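Local coordinates for protein adhesin (Streptococcus sanguinis SK1 = NCTC 7863, PDB 6VT2) that binds sialoglycans through two tandem Siglec-like modules, each followed by a small companion domain, and so probably attaches the bacterium to host glycoproteins, at residues V135-A144 with A194-R202; D201-G211 with D305-F316. All coordinates share one frame; numbering follows the deposited sequence. Where two conformers were deposited one is given.

Interaction 1 (V135-A144 with A194-R202); sequences VPTLTYVQNA and AAQTVDTDR. With CA (calcium ion), chain J.
Thr139 and Val141 of the 139-141 strand are joined to 197-201 by four backbone hydrogen bonds of a short parallel pair. Thr139 N donates to Thr197 O and Asp199 N returns a bond to Thr139 O; Val141 N then reaches Asp199 O, and Asp201 N closes the series on Val141 O at 2.8 Å. Three CA-H...O contacts fill in between, the shortest from Val198 CA to Thr139 O at 3.1 Å.

Side chains extend the grip. Leu138 lays CD2 over the peptide between Thr197 and Val198, 3.5 Å from Thr197 C; a chi2 of 176° sends CD1 on in the extended direction and leaves CD2, the other branch, to make this contact. The Tyr140 ring turns its edge to Thr200 O, in plane, with CD1 at 3.7 Å, while its CB packs on Asp201 CB. On the other side of the sheet Val198 CG2 meets Ala144 CB at 4.1 Å, and Pro136 rests CD against Gln196 O.

Water binds the margins: one molecule donates to both Thr137 O and Thr197 O and accepts from Thr139 OG1, and another joins Ala144 N to Thr200 OG1. Farther out, Thr197 OG1 bonds to Gly178 O, and helix 149-162 covers Pro136, Val141 and Val198. Asp201, just after the second strand, holds a calcium ion through both carboxylate oxygens. This two-stranded parallel sheet, pairing the first and last strands of the atypical Rib domain, thus hands the chain on to a calcium site that appears to lie at the junction with the next module.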
loop_
_atom_site.group_PDB
_atom_site.type_symbol
_atom_site.label_atom_id
_atom_site.label_comp_id
_atom_site.label_asym_id
_atom_site.label_seq_id
_atom_site.Cartn_x
_atom_site.Cartn_y
_atom_site.Cartn_z
ATOM N N VAL A 135 15.427 -1.679 -8.658
ATOM C CA VAL A 135 15.033 -0.316 -8.986
ATOM C C VAL A 135 13.860 0.093 -8.103
ATOM O O VAL A 135 13.023 -0.751 -7.736
ATOM C CB VAL A 135 14.660 -0.178 -10.465
ATOM C CG1 VAL A 135 15.733 -0.739 -11.365
ATOM C CG2 VAL A 135 13.305 -0.873 -10.746
ATOM N N PRO A 136 13.792 1.356 -7.708
ATOM C CA PRO A 136 12.663 1.839 -6.907
ATOM C C PRO A 136 11.471 2.201 -7.785
ATOM O O PRO A 136 11.530 2.219 -9.012
ATOM C CB PRO A 136 13.223 3.083 -6.220
ATOM C CG PRO A 136 14.092 3.681 -7.330
ATOM C CD PRO A 136 14.684 2.454 -8.121
ATOM N N THR A 137 10.365 2.504 -7.121
ATOM C CA THR A 137 9.293 3.188 -7.823
ATOM C C THR A 137 9.855 4.534 -8.261
ATOM O O THR A 137 10.551 5.189 -7.480
ATOM C CB THR A 137 8.075 3.383 -6.921
ATOM O OG1 THR A 137 8.415 4.136 -5.751
ATOM C CG2 THR A 137 7.506 2.030 -6.453
ATOM N N LEU A 138 9.452 4.982 -9.442
ATOM C CA LEU A 138 9.861 6.276 -10.013
ATOM C C LEU A 138 9.379 7.416 -9.115
ATOM O O LEU A 138 8.281 7.366 -8.596
ATOM C CB LEU A 138 9.285 6.451 -11.411
ATOM C CG LEU A 138 10.163 5.894 -12.514
ATOM C CD1 LEU A 138 9.520 5.995 -13.881
ATOM C CD2 LEU A 138 11.506 6.616 -12.514
ATOM N N THR A 139 10.227 8.380 -8.871
ATOM C CA THR A 139 9.822 9.575 -8.153
ATOM C C THR A 139 9.588 10.649 -9.196
ATOM O O THR A 139 10.458 10.893 -10.029
ATOM C CB THR A 139 10.857 10.006 -7.137
ATOM O OG1 THR A 139 10.951 9.001 -6.114
ATOM C CG2 THR A 139 10.462 11.277 -6.529
ATOM N N TYR A 140 8.397 11.248 -9.204
ATOM C CA TYR A 140 8.114 12.327 -10.140
ATOM C C TYR A 140 8.460 13.657 -9.507
ATOM O O TYR A 140 8.018 13.955 -8.400
ATOM C CB TYR A 140 6.641 12.299 -10.551
ATOM C CG TYR A 140 6.346 11.206 -11.518
ATOM C CD1 TYR A 140 6.575 11.393 -12.864
ATOM C CD2 TYR A 140 5.926 9.956 -11.102
ATOM C CE1 TYR A 140 6.342 10.415 -13.778
ATOM C CE2 TYR A 140 5.694 8.959 -12.020
ATOM C CZ TYR A 140 5.901 9.203 -13.362
ATOM O OH TYR A 140 5.676 8.205 -14.286
ATOM N N VAL A 141 9.281 14.457 -10.202
ATOM C CA VAL A 141 9.807 15.675 -9.630
ATOM C C VAL A 141 9.572 16.843 -10.576
ATOM O O VAL A 141 9.321 16.680 -11.774
ATOM C CB VAL A 141 11.320 15.532 -9.314
ATOM C CG1 VAL A 141 11.544 14.342 -8.374
ATOM C CG2 VAL A 141 12.127 15.351 -10.548
ATOM N N GLN A 142 9.760 18.059 -10.028
ATOM C CA GLN A 142 9.504 19.279 -10.923
ATOM C C GLN A 142 10.661 19.414 -11.885
ATOM O O GLN A 142 10.385 19.743 -12.989
ATOM C CB GLN A 142 9.431 20.422 -9.926
ATOM C CG GLN A 142 8.931 21.691 -10.559
ATOM C CD GLN A 142 9.315 22.831 -9.677
ATOM O OE1 GLN A 142 10.318 23.484 -9.906
ATOM N NE2 GLN A 142 8.538 23.056 -8.641
ATOM N N ASN A 143 11.892 19.147 -11.436
ATOM C CA ASN A 143 13.042 19.320 -12.317
ATOM C C ASN A 143 13.994 18.170 -12.086
ATOM O O ASN A 143 14.647 18.149 -11.039
ATOM C CB ASN A 143 13.763 20.595 -11.990
ATOM C CG ASN A 143 14.883 20.930 -12.990
ATOM O OD1 ASN A 143 15.240 20.126 -13.796
ATOM N ND2 ASN A 143 15.407 22.129 -12.902
ATOM N N ALA A 144 14.040 17.251 -13.033
ATOM C CA ALA A 144 14.827 16.040 -12.926
ATOM C C ALA A 144 16.294 16.328 -13.110
ATOM O O ALA A 144 17.101 15.415 -12.923
ATOM C CB ALA A 144 14.386 14.977 -13.926
ATOM N N ALA A 194 19.693 7.649 -13.035
ATOM C CA ALA A 194 18.603 8.622 -12.924
ATOM C C ALA A 194 17.373 8.208 -13.708
ATOM O O ALA A 194 16.250 8.423 -13.255
ATOM C CB ALA A 194 19.078 9.982 -13.400
ATOM N N ALA A 195 17.556 7.575 -14.858
ATOM C CA ALA A 195 16.402 7.124 -15.636
ATOM C C ALA A 195 15.549 6.145 -14.854
ATOM O O ALA A 195 14.333 6.034 -15.089
ATOM C CB ALA A 195 16.886 6.495 -16.949
ATOM N N GLN A 196 16.143 5.424 -13.907
ATOM C CA GLN A 196 15.374 4.481 -13.119
ATOM C C GLN A 196 14.931 5.042 -11.775
ATOM O O GLN A 196 14.354 4.310 -10.976
ATOM C CB GLN A 196 16.195 3.202 -12.892
ATOM C CG GLN A 196 16.209 2.268 -14.056
ATOM C CD GLN A 196 16.858 2.844 -15.270
ATOM O OE1 GLN A 196 18.062 3.145 -15.275
ATOM N NE2 GLN A 196 16.066 3.019 -16.328
ATOM N N THR A 197 15.189 6.318 -11.481
ATOM C CA THR A 197 14.783 6.852 -10.204
ATOM C C THR A 197 13.819 8.016 -10.309
ATOM O O THR A 197 12.990 8.169 -9.417
ATOM C CB THR A 197 15.994 7.296 -9.386
ATOM O OG1 THR A 197 16.648 8.359 -10.059
ATOM C CG2 THR A 197 16.984 6.119 -9.261
ATOM N N VAL A 198 13.976 8.885 -11.302
ATOM C CA VAL A 198 13.163 10.091 -11.358
ATOM C C VAL A 198 12.707 10.396 -12.779
ATOM O O VAL A 198 13.351 10.042 -13.769
ATOM C CB VAL A 198 13.908 11.320 -10.822
ATOM C CG1 VAL A 198 14.311 11.127 -9.414
ATOM C CG2 VAL A 198 15.130 11.579 -11.721
ATOM N N ASP A 199 11.629 11.146 -12.914
ATOM C CA ASP A 199 11.188 11.703 -14.217
ATOM C C ASP A 199 10.483 13.011 -13.856
ATOM O O ASP A 199 10.110 13.252 -12.722
ATOM C CB ASP A 199 10.341 10.771 -15.120
ATOM C CG ASP A 199 10.309 11.143 -16.617
ATOM O OD1 ASP A 199 11.040 12.139 -16.986
ATOM O OD2 ASP A 199 9.483 10.700 -17.301
ATOM N N THR A 200 10.343 13.831 -14.863
ATOM C CA THR A 200 9.638 15.087 -14.720
ATOM C C THR A 200 8.165 14.820 -14.537
ATOM O O THR A 200 7.592 14.026 -15.289
ATOM C CB THR A 200 9.814 15.937 -15.957
ATOM O OG1 THR A 200 11.186 15.885 -16.351
ATOM C CG2 THR A 200 9.436 17.384 -15.646
ATOM N N ASP A 201 7.564 15.481 -13.549
ATOM C CA ASP A 201 6.108 15.461 -13.423
ATOM C C ASP A 201 5.576 16.474 -14.407
ATOM O O ASP A 201 5.816 17.671 -14.243
ATOM C CB ASP A 201 5.634 15.786 -12.019
ATOM C CG ASP A 201 4.168 15.403 -11.775
ATOM O OD1 ASP A 201 3.395 15.318 -12.743
ATOM O OD2 ASP A 201 3.885 15.150 -10.585
ATOM N N ARG A 202 4.848 15.987 -15.390
ATOM C CA ARG A 202 4.234 16.801 -16.421
ATOM C C ARG A 202 2.727 16.658 -16.484
ATOM O O ARG A 202 2.102 17.119 -17.453
ATOM C CB ARG A 202 4.807 16.438 -17.797
ATOM C CG ARG A 202 6.287 16.552 -17.876
ATOM C CD ARG A 202 6.769 16.116 -19.289
ATOM N NE ARG A 202 6.549 14.691 -19.523
ATOM C CZ ARG A 202 5.734 14.178 -20.446
ATOM N NH1 ARG A 202 5.007 14.963 -21.241
ATOM N NH2 ARG A 202 5.624 12.867 -20.556
HETATM CA CA CA J . 1.477 15.021 -11.318
HETATM O O HOH W 1 12.536 7.009 -6.915
HETATM O O HOH W 2 5.034 15.446 -8.303
HETATM O O HOH W 3 12.928 17.820 -15.631
#

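Interaction 2 (D201-G211 with D305-F316); sequences DRVAPVFVDEG and DASGLTSEAKIF. With CA (calcium ion), chain J.
Asp305 meets Asp201 at the calcium ion: Asp305 OD2 lies 3.1 Å from Asp201 OD2, and the metal that binds both probably offsets the repulsion expected between two carboxylates. Val203 O binds it too, at 2.2 Å, its loop held by an Asx turn in which Val203 N donates to Asp201 OD1. Asp305 OD1 turns back to accept from Leu309 N, steadying the carboxylate. In the conformer given, Ser307 OG shares a water with Asp201 OD2. Leu309 runs CD1 along the 201-203 backbone, 3.3 Å from Val203 N, and its carbonyl O touches Pro205 CD. Ser311 next places CB 3.3 Å from Pro205 O, beside the Ala204 methyl.

Lys314 lays CB at the edge of the Phe207 ring and CD over one face of the Glu210 carboxylate; Lys314 NZ and Glu210 OE1 are 4.1 Å apart, too far for a direct salt bridge, and a water spans them. Ile315 O accepts a nearly straight bond from Gly211 N (2.8 Å, 175°). The Phe316 ring lies obliquely to Phe207, planes 72° apart.

Outside the pair, Asp230 and Asn231 complete the protein part of the calcium site. Strand 222-229 packs Leu226 against both phenylalanines, strand 296-305 presents Val301 to Phe207, and Tyr214 of strand 213-217 touches Phe316.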
loop_
_atom_site.group_PDB
_atom_site.type_symbol
_atom_site.label_atom_id
_atom_site.label_comp_id
_atom_site.label_asym_id
_atom_site.label_seq_id
_atom_site.Cartn_x
_atom_site.Cartn_y
_atom_site.Cartn_z
ATOM N N ASP A 201 7.564 15.481 -13.549
ATOM C CA ASP A 201 6.108 15.461 -13.423
ATOM C C ASP A 201 5.576 16.474 -14.407
ATOM O O ASP A 201 5.816 17.671 -14.243
ATOM C CB ASP A 201 5.634 15.786 -12.019
ATOM C CG ASP A 201 4.168 15.403 -11.775
ATOM O OD1 ASP A 201 3.395 15.318 -12.743
ATOM O OD2 ASP A 201 3.885 15.150 -10.585
ATOM N N ARG A 202 4.848 15.987 -15.390
ATOM C CA ARG A 202 4.234 16.801 -16.421
ATOM C C ARG A 202 2.727 16.658 -16.484
ATOM O O ARG A 202 2.102 17.119 -17.453
ATOM C CB ARG A 202 4.807 16.438 -17.797
ATOM C CG ARG A 202 6.287 16.552 -17.876
ATOM C CD ARG A 202 6.769 16.116 -19.289
ATOM N NE ARG A 202 6.549 14.691 -19.523
ATOM C CZ ARG A 202 5.734 14.178 -20.446
ATOM N NH1 ARG A 202 5.007 14.963 -21.241
ATOM N NH2 ARG A 202 5.624 12.867 -20.556
ATOM N N VAL A 203 2.123 16.023 -15.504
ATOM C CA VAL A 203 0.691 15.750 -15.521
ATOM C C VAL A 203 0.095 16.300 -14.244
ATOM O O VAL A 203 0.520 15.921 -13.151
ATOM C CB VAL A 203 0.425 14.248 -15.644
ATOM C CG1 VAL A 203 -1.091 14.050 -15.847
ATOM C CG2 VAL A 203 1.191 13.688 -16.833
ATOM N N ALA A 204 -0.887 17.183 -14.382
ATOM C CA ALA A 204 -1.598 17.680 -13.227
ATOM C C ALA A 204 -2.513 16.618 -12.631
ATOM O O ALA A 204 -2.853 15.624 -13.268
ATOM C CB ALA A 204 -2.440 18.895 -13.591
ATOM N N PRO A 205 -2.910 16.797 -11.371
ATOM C CA PRO A 205 -3.859 15.856 -10.770
ATOM C C PRO A 205 -5.163 15.786 -11.551
ATOM O O PRO A 205 -5.542 16.720 -12.259
ATOM C CB PRO A 205 -4.108 16.446 -9.387
ATOM C CG PRO A 205 -2.869 17.254 -9.056
ATOM C CD PRO A 205 -2.428 17.781 -10.392
ATOM N N VAL A 206 -5.853 14.672 -11.345
ATOM C CA VAL A 206 -7.083 14.337 -12.017
ATOM C C VAL A 206 -8.199 14.321 -10.974
ATOM O O VAL A 206 -8.061 13.692 -9.911
ATOM C CB VAL A 206 -7.005 12.974 -12.708
ATOM C CG1 VAL A 206 -8.381 12.599 -13.258
ATOM C CG2 VAL A 206 -5.977 12.992 -13.790
ATOM N N PHE A 207 -9.319 14.970 -11.318
ATOM C CA PHE A 207 -10.564 14.956 -10.529
ATOM C C PHE A 207 -11.426 13.866 -11.123
ATOM O O PHE A 207 -11.993 14.019 -12.219
ATOM C CB PHE A 207 -11.233 16.323 -10.539
ATOM C CG PHE A 207 -12.582 16.350 -9.868
ATOM C CD1 PHE A 207 -12.826 15.624 -8.733
ATOM C CD2 PHE A 207 -13.582 17.134 -10.392
ATOM C CE1 PHE A 207 -14.046 15.682 -8.125
ATOM C CE2 PHE A 207 -14.849 17.161 -9.792
ATOM C CZ PHE A 207 -15.059 16.454 -8.671
ATOM N N VAL A 208 -11.507 12.748 -10.413
ATOM C CA VAL A 208 -12.226 11.596 -10.937
ATOM C C VAL A 208 -13.708 11.897 -11.179
ATOM O O VAL A 208 -14.326 11.362 -12.107
ATOM C CB VAL A 208 -12.046 10.434 -9.954
ATOM C CG1 VAL A 208 -12.875 9.259 -10.406
ATOM C CG2 VAL A 208 -10.617 10.067 -9.797
ATOM N N ASP A 209 -14.318 12.726 -10.342
ATOM C CA ASP A 209 -15.750 12.968 -10.401
ATOM C C ASP A 209 -16.114 14.202 -11.225
ATOM O O ASP A 209 -17.195 14.772 -11.060
ATOM C CB ASP A 209 -16.256 13.028 -8.954
ATOM C CG ASP A 209 -16.072 11.711 -8.239
ATOM O OD1 ASP A 209 -16.705 10.715 -8.664
ATOM O OD2 ASP A 209 -15.229 11.612 -7.311
ATOM N N GLU A 210 -15.231 14.626 -12.129
ATOM C CA GLU A 210 -15.538 15.747 -12.987
ATOM C C GLU A 210 -16.854 15.523 -13.683
ATOM O O GLU A 210 -17.082 14.447 -14.236
ATOM C CB GLU A 210 -14.414 15.917 -14.011
ATOM C CG GLU A 210 -14.690 17.060 -14.915
ATOM C CD GLU A 210 -13.602 17.264 -15.994
ATOM O OE1 GLU A 210 -12.626 16.474 -16.032
ATOM O OE2 GLU A 210 -13.754 18.228 -16.738
ATOM N N GLY A 211 -17.725 16.534 -13.616
ATOM C CA GLY A 211 -19.026 16.486 -14.260
ATOM C C GLY A 211 -20.114 15.828 -13.452
ATOM O O GLY A 211 -21.249 15.748 -13.926
ATOM N N ASP A 305 -0.323 18.993 -7.283
ATOM C CA ASP A 305 0.575 17.941 -6.825
ATOM C C ASP A 305 1.798 18.583 -6.170
ATOM O O ASP A 305 1.917 19.805 -6.088
ATOM C CB ASP A 305 0.901 16.974 -7.974
ATOM C CG ASP A 305 1.710 17.606 -9.111
ATOM O OD1 ASP A 305 2.432 18.591 -8.855
ATOM O OD2 ASP A 305 1.531 17.114 -10.221
ATOM N N ALA A 306 2.710 17.740 -5.672
ATOM C CA ALA A 306 3.817 18.267 -4.881
ATOM C C ALA A 306 4.834 18.990 -5.747
ATOM O O ALA A 306 5.637 19.766 -5.214
ATOM C CB ALA A 306 4.491 17.155 -4.122
ATOM N N SER A 307 4.810 18.762 -7.063
ATOM C CA SER A 307 5.685 19.484 -7.980
ATOM C C SER A 307 5.150 20.857 -8.335
ATOM O O SER A 307 5.817 21.590 -9.056
ATOM C CB SER A 307 5.885 18.690 -9.270
ATOM O OG SER A 307 6.548 17.494 -9.019
ATOM N N GLY A 308 3.965 21.215 -7.854
ATOM C CA GLY A 308 3.358 22.489 -8.163
ATOM C C GLY A 308 2.456 22.533 -9.380
ATOM O O GLY A 308 2.095 23.641 -9.810
ATOM N N LEU A 309 2.157 21.389 -10.001
ATOM C CA LEU A 309 1.249 21.386 -11.142
ATOM C C LEU A 309 -0.180 21.425 -10.601
ATOM O O LEU A 309 -0.557 20.576 -9.785
ATOM C CB LEU A 309 1.393 20.163 -12.024
ATOM C CG LEU A 309 2.694 19.993 -12.806
ATOM C CD1 LEU A 309 2.579 18.750 -13.633
ATOM C CD2 LEU A 309 3.028 21.200 -13.598
ATOM N N THR A 310 -0.956 22.392 -11.061
ATOM C CA THR A 310 -2.360 22.519 -10.675
ATOM C C THR A 310 -3.239 22.198 -11.871
ATOM O O THR A 310 -2.991 22.689 -12.985
ATOM C CB THR A 310 -2.640 23.916 -10.166
ATOM O OG1 THR A 310 -1.769 24.207 -9.055
ATOM C CG2 THR A 310 -4.089 24.052 -9.717
ATOM N N SER A 311 -4.237 21.344 -11.646
ATOM C CA SER A 311 -5.220 21.025 -12.646
ATOM C C SER A 311 -6.007 22.263 -13.062
ATOM O O SER A 311 -6.036 23.277 -12.366
ATOM C CB SER A 311 -6.195 20.000 -12.105
ATOM O OG SER A 311 -7.080 20.576 -11.163
ATOM N N GLU A 312 -6.604 22.178 -14.245
ATOM C CA GLU A 312 -7.608 23.145 -14.619
ATOM C C GLU A 312 -8.770 23.055 -13.631
ATOM O O GLU A 312 -8.923 22.075 -12.898
ATOM C CB GLU A 312 -8.097 22.887 -16.034
ATOM C CG GLU A 312 -6.990 23.032 -17.057
ATOM C CD GLU A 312 -7.552 23.186 -18.488
ATOM O OE1 GLU A 312 -8.812 23.150 -18.682
ATOM O OE2 GLU A 312 -6.723 23.391 -19.406
ATOM N N ALA A 313 -9.584 24.094 -13.624
ATOM C CA ALA A 313 -10.806 24.104 -12.838
ATOM C C ALA A 313 -11.766 23.104 -13.424
ATOM O O ALA A 313 -12.048 23.148 -14.611
ATOM C CB ALA A 313 -11.427 25.490 -12.846
ATOM N N LYS A 314 -12.229 22.168 -12.597
ATOM C CA LYS A 314 -13.075 21.066 -13.018
ATOM C C LYS A 314 -14.411 21.214 -12.295
ATOM O O LYS A 314 -14.409 21.538 -11.167
ATOM C CB LYS A 314 -12.423 19.751 -12.616
ATOM C CG LYS A 314 -11.000 19.634 -13.119
ATOM C CD LYS A 314 -10.983 19.318 -14.553
ATOM C CE LYS A 314 -9.592 19.288 -15.161
ATOM N NZ LYS A 314 -9.701 19.328 -16.633
ATOM N N ILE A 315 -15.483 20.939 -13.007
ATOM C CA ILE A 315 -16.858 21.183 -12.532
ATOM C C ILE A 315 -17.403 19.951 -11.835
ATOM O O ILE A 315 -17.112 18.929 -12.236
ATOM C CB ILE A 315 -17.789 21.441 -13.726
ATOM C CG1 ILE A 315 -17.349 22.733 -14.389
ATOM C CG2 ILE A 315 -19.269 21.483 -13.370
ATOM C CD1 ILE A 315 -17.490 23.890 -13.526
ATOM N N PHE A 316 -18.129 20.163 -10.768
ATOM C CA PHE A 316 -19.073 19.194 -10.215
ATOM C C PHE A 316 -20.228 20.019 -9.675
ATOM O O PHE A 316 -20.129 21.243 -9.550
ATOM C CB PHE A 316 -18.476 18.281 -9.164
ATOM C CG PHE A 316 -18.162 18.944 -7.916
ATOM C CD1 PHE A 316 -17.015 19.630 -7.764
ATOM C CD2 PHE A 316 -19.015 18.897 -6.848
ATOM C CE1 PHE A 316 -16.708 20.302 -6.601
ATOM C CE2 PHE A 316 -18.715 19.558 -5.677
ATOM C CZ PHE A 316 -17.548 20.231 -5.526
HETATM CA CA CA J . 1.477 15.021 -11.318
HETATM O O HOH W 2 5.034 15.446 -8.303
HETATM O O HOH W 4 -15.214 20.327 -15.826
HETATM O O HOH W 5 -10.229 16.938 -17.230
#

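In the fold
Interactions 1 and 2 show how one residue can couple successive domains: Asp201 follows the strand pairing of the first and opens the calcium-centred contact of the second. Each mixes core and surface: Pro136, Val141 and Val198 are buried in interaction 1, Pro205, Phe207 and Phe316 in interaction 2, whereas Leu138, Gln196 and Asp199, like Glu210 and Gly211, are exposed. Interaction 1 is a regular parallel backbone pairing within the atypical Rib domain; interaction 2 joins loops and strand ends of the second Siglec-like module, with metal ligation at one end, an aromatic pair at the other and a single direct backbone hydrogen bond across. Gln142 NE2 probably bonds to Ser307 O, so the domains touch through more than the connecting chain.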